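Hypothetical protein SpyM3_0169 (Streptococcus pyogenes, PDB 1PG6) is of unknown function but belongs to the AIM24 family of the cupin clan, a family whose name refers to mitochondrial biogenesis. Local coordinates at residues T177-H182 against T206-V211. Sequence-based numbering, arbitrary orientation.
Sequences TIDNAH and TGEGVV
T177 lays its methyl against the isopropyl group of V211, CG2 of T177 lying 3.5 Å from CG2 of V211. With OG1 beside the backbone N (chi1 -63°), CG2 falls anti to that N and meets the valine, while OG1 is hydrogen-bonded to OG1 of T213. The backbones illustrate how pairing can carry past the end of a strand: D179 and V211 form a non-hydrogen-bonded bridge, and N180 N then donates to V210 O over 3.1 Å. From within the bridge, D179 shapes the turn that follows: its OD1 accepts from A181 N at 3.0 Å, from above the carboxylate plane, closing an Asx turn as the chain enters the 3-10 segment 180-182. Two waters also donate to OD1. One accepts from G209 N and the other donates to V210 O, so the aspartate reaches the opposite backbone through solvent. Less comfortably, D179 OD2 lies 3.2 Å from E208 OE1, the two carboxylate planes nearly perpendicular at 86°; this proximity probably raises the proton affinity of one or both acids. The contact joins the end of edge strand 174-179 to the loop that leads from helix 200-206 into the central strand 211-215 of a three-stranded sheet, with I194 of strand 191-195 touching both N180 and V210.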
ATOM      1  N   THR A 177       6.656   4.574 -18.965  1.00 18.60           N
ATOM      2  CA  THR A 177       5.253   4.815 -18.654  1.00 16.64           C
ATOM      3  C   THR A 177       4.520   3.483 -18.536  1.00 16.56           C
ATOM      4  O   THR A 177       4.573   2.644 -19.435  1.00 15.29           O
ATOM      5  CB  THR A 177       4.601   5.691 -19.739  1.00 19.42           C
ATOM      6  OG1 THR A 177       5.242   6.975 -19.750  1.00 19.52           O
ATOM      7  CG2 THR A 177       3.115   5.873 -19.458  1.00 18.82           C
ATOM      8  N   ILE A 178       3.828   3.310 -17.416  1.00 14.79           N
ATOM      9  CA  ILE A 178       3.109   2.074 -17.132  1.00 14.64           C
ATOM     10  C   ILE A 178       1.686   2.326 -16.646  1.00 13.82           C
ATOM     11  O   ILE A 178       1.430   3.288 -15.928  1.00 15.27           O
ATOM     12  CB  ILE A 178       3.836   1.290 -16.017  1.00 15.02           C
ATOM     13  CG1 ILE A 178       5.319   1.144 -16.359  1.00 16.04           C
ATOM     14  CG2 ILE A 178       3.198  -0.082 -15.835  1.00 14.48           C
ATOM     15  CD1 ILE A 178       6.143   0.657 -15.204  1.00 16.12           C
ATOM     16  N   ASP A 179       0.772   1.448 -17.055  1.00 13.33           N
ATOM     17  CA  ASP A 179      -0.625   1.498 -16.633  1.00 12.54           C
ATOM     18  C   ASP A 179      -0.543   1.555 -15.101  1.00 13.32           C
ATOM     19  O   ASP A 179       0.040   0.665 -14.472  1.00 12.81           O
ATOM     20  CB  ASP A 179      -1.311   0.212 -17.109  1.00 12.38           C
ATOM     21  CG  ASP A 179      -2.743   0.082 -16.644  1.00 13.08           C
ATOM     22  OD1 ASP A 179      -3.193   0.845 -15.767  1.00 15.43           O
ATOM     23  OD2 ASP A 179      -3.418  -0.824 -17.172  1.00 12.57           O
ATOM     24  N   ASN A 180      -1.108   2.591 -14.487  1.00 11.95           N
ATOM     25  CA  ASN A 180      -1.002   2.722 -13.032  1.00 12.16           C
ATOM     26  C   ASN A 180      -1.653   1.593 -12.250  1.00 10.86           C
ATOM     27  O   ASN A 180      -1.305   1.360 -11.092  1.00 12.64           O
ATOM     28  CB  ASN A 180      -1.581   4.060 -12.568  1.00 12.92           C
ATOM     29  CG  ASN A 180      -1.160   4.411 -11.152  1.00 13.74           C
ATOM     30  OD1 ASN A 180      -1.995   4.673 -10.284  1.00 15.05           O
ATOM     31  ND2 ASN A 180       0.140   4.409 -10.912  1.00 11.76           N
ATOM     32  N   ALA A 181      -2.595   0.893 -12.878  1.00 10.56           N
ATOM     33  CA  ALA A 181      -3.283  -0.223 -12.226  1.00  9.05           C
ATOM     34  C   ALA A 181      -2.310  -1.376 -11.974  1.00  9.64           C
ATOM     35  O   ALA A 181      -2.596  -2.282 -11.192  1.00 10.57           O
ATOM     36  CB  ALA A 181      -4.439  -0.699 -13.095  1.00 10.28           C
ATOM     37  N   HIS A 182      -1.168  -1.336 -12.655  1.00  8.65           N
ATOM     38  CA  HIS A 182      -0.139  -2.368 -12.511  1.00  9.31           C
ATOM     39  C   HIS A 182       1.053  -1.901 -11.682  1.00 10.90           C
ATOM     40  O   HIS A 182       2.031  -2.633 -11.518  1.00 11.02           O
ATOM     41  CB  HIS A 182       0.349  -2.824 -13.888  1.00  9.23           C
ATOM     42  CG  HIS A 182      -0.624  -3.704 -14.611  1.00  8.58           C
ATOM     43  ND1 HIS A 182      -0.685  -5.065 -14.408  1.00  8.17           N
ATOM     44  CD2 HIS A 182      -1.605  -3.409 -15.496  1.00  9.70           C
ATOM     45  CE1 HIS A 182      -1.667  -5.571 -15.137  1.00  8.26           C
ATOM     46  NE2 HIS A 182      -2.241  -4.588 -15.805  1.00 11.08           N
ATOM     47  N   THR A 206     -10.076   1.850 -25.635  1.00 24.16           N
ATOM     48  CA  THR A 206      -8.856   1.154 -25.234  1.00 23.08           C
ATOM     49  C   THR A 206      -8.999   0.382 -23.929  1.00 22.29           C
ATOM     50  O   THR A 206      -8.320  -0.621 -23.721  1.00 21.20           O
ATOM     51  CB  THR A 206      -7.684   2.133 -25.062  1.00 23.57           C
ATOM     52  OG1 THR A 206      -7.969   3.035 -23.984  1.00 23.46           O
ATOM     53  CG2 THR A 206      -7.454   2.917 -26.342  1.00 25.34           C
ATOM     54  N   GLY A 207      -9.885   0.844 -23.053  1.00 20.09           N
ATOM     55  CA  GLY A 207     -10.054   0.173 -21.782  1.00 19.84           C
ATOM     56  C   GLY A 207      -8.856   0.442 -20.897  1.00 19.98           C
ATOM     57  O   GLY A 207      -8.594  -0.289 -19.941  1.00 20.83           O
ATOM     58  N   GLU A 208      -8.115   1.498 -21.223  1.00 18.56           N
ATOM     59  CA  GLU A 208      -6.935   1.878 -20.450  1.00 17.92           C
ATOM     60  C   GLU A 208      -7.212   3.082 -19.556  1.00 19.37           C
ATOM     61  O   GLU A 208      -7.749   4.097 -20.007  1.00 20.70           O
ATOM     62  CB  GLU A 208      -5.760   2.213 -21.377  1.00 18.17           C
ATOM     63  CG  GLU A 208      -5.153   1.035 -22.107  1.00 17.45           C
ATOM     64  CD  GLU A 208      -4.672  -0.033 -21.157  1.00 17.37           C
ATOM     65  OE1 GLU A 208      -4.101   0.310 -20.102  1.00 16.03           O
ATOM     66  OE2 GLU A 208      -4.854  -1.220 -21.468  1.00 15.42           O
ATOM     67  N   GLY A 209      -6.833   2.958 -18.290  1.00 18.48           N
ATOM     68  CA  GLY A 209      -7.017   4.040 -17.340  1.00 18.38           C
ATOM     69  C   GLY A 209      -5.765   4.893 -17.275  1.00 16.58           C
ATOM     70  O   GLY A 209      -4.919   4.813 -18.167  1.00 17.75           O
ATOM     71  N   VAL A 210      -5.636   5.699 -16.224  1.00 16.67           N
ATOM     72  CA  VAL A 210      -4.479   6.568 -16.071  1.00 17.82           C
ATOM     73  C   VAL A 210      -3.172   5.788 -16.052  1.00 18.43           C
ATOM     74  O   VAL A 210      -3.113   4.654 -15.572  1.00 16.63           O
ATOM     75  CB  VAL A 210      -4.549   7.403 -14.767  1.00 18.55           C
ATOM     76  CG1 VAL A 210      -5.717   8.377 -14.829  1.00 20.06           C
ATOM     77  CG2 VAL A 210      -4.683   6.480 -13.564  1.00 18.87           C
ATOM     78  N   VAL A 211      -2.127   6.406 -16.585  1.00 18.39           N
ATOM     79  CA  VAL A 211      -0.813   5.787 -16.611  1.00 17.92           C
ATOM     80  C   VAL A 211       0.097   6.568 -15.674  1.00 18.34           C
ATOM     81  O   VAL A 211      -0.219   7.694 -15.280  1.00 19.59           O
ATOM     82  CB  VAL A 211      -0.200   5.804 -18.028  1.00 17.92           C
ATOM     83  CG1 VAL A 211      -1.098   5.049 -18.992  1.00 20.74           C
ATOM     84  CG2 VAL A 211       0.000   7.237 -18.497  1.00 20.87           C
TER
HETATM   85  O   HOH W   1      -5.995   0.884 -16.607  1.00 18.55           O
HETATM   86  O   HOH W   2      -4.817   2.872 -14.422  1.00 23.28           O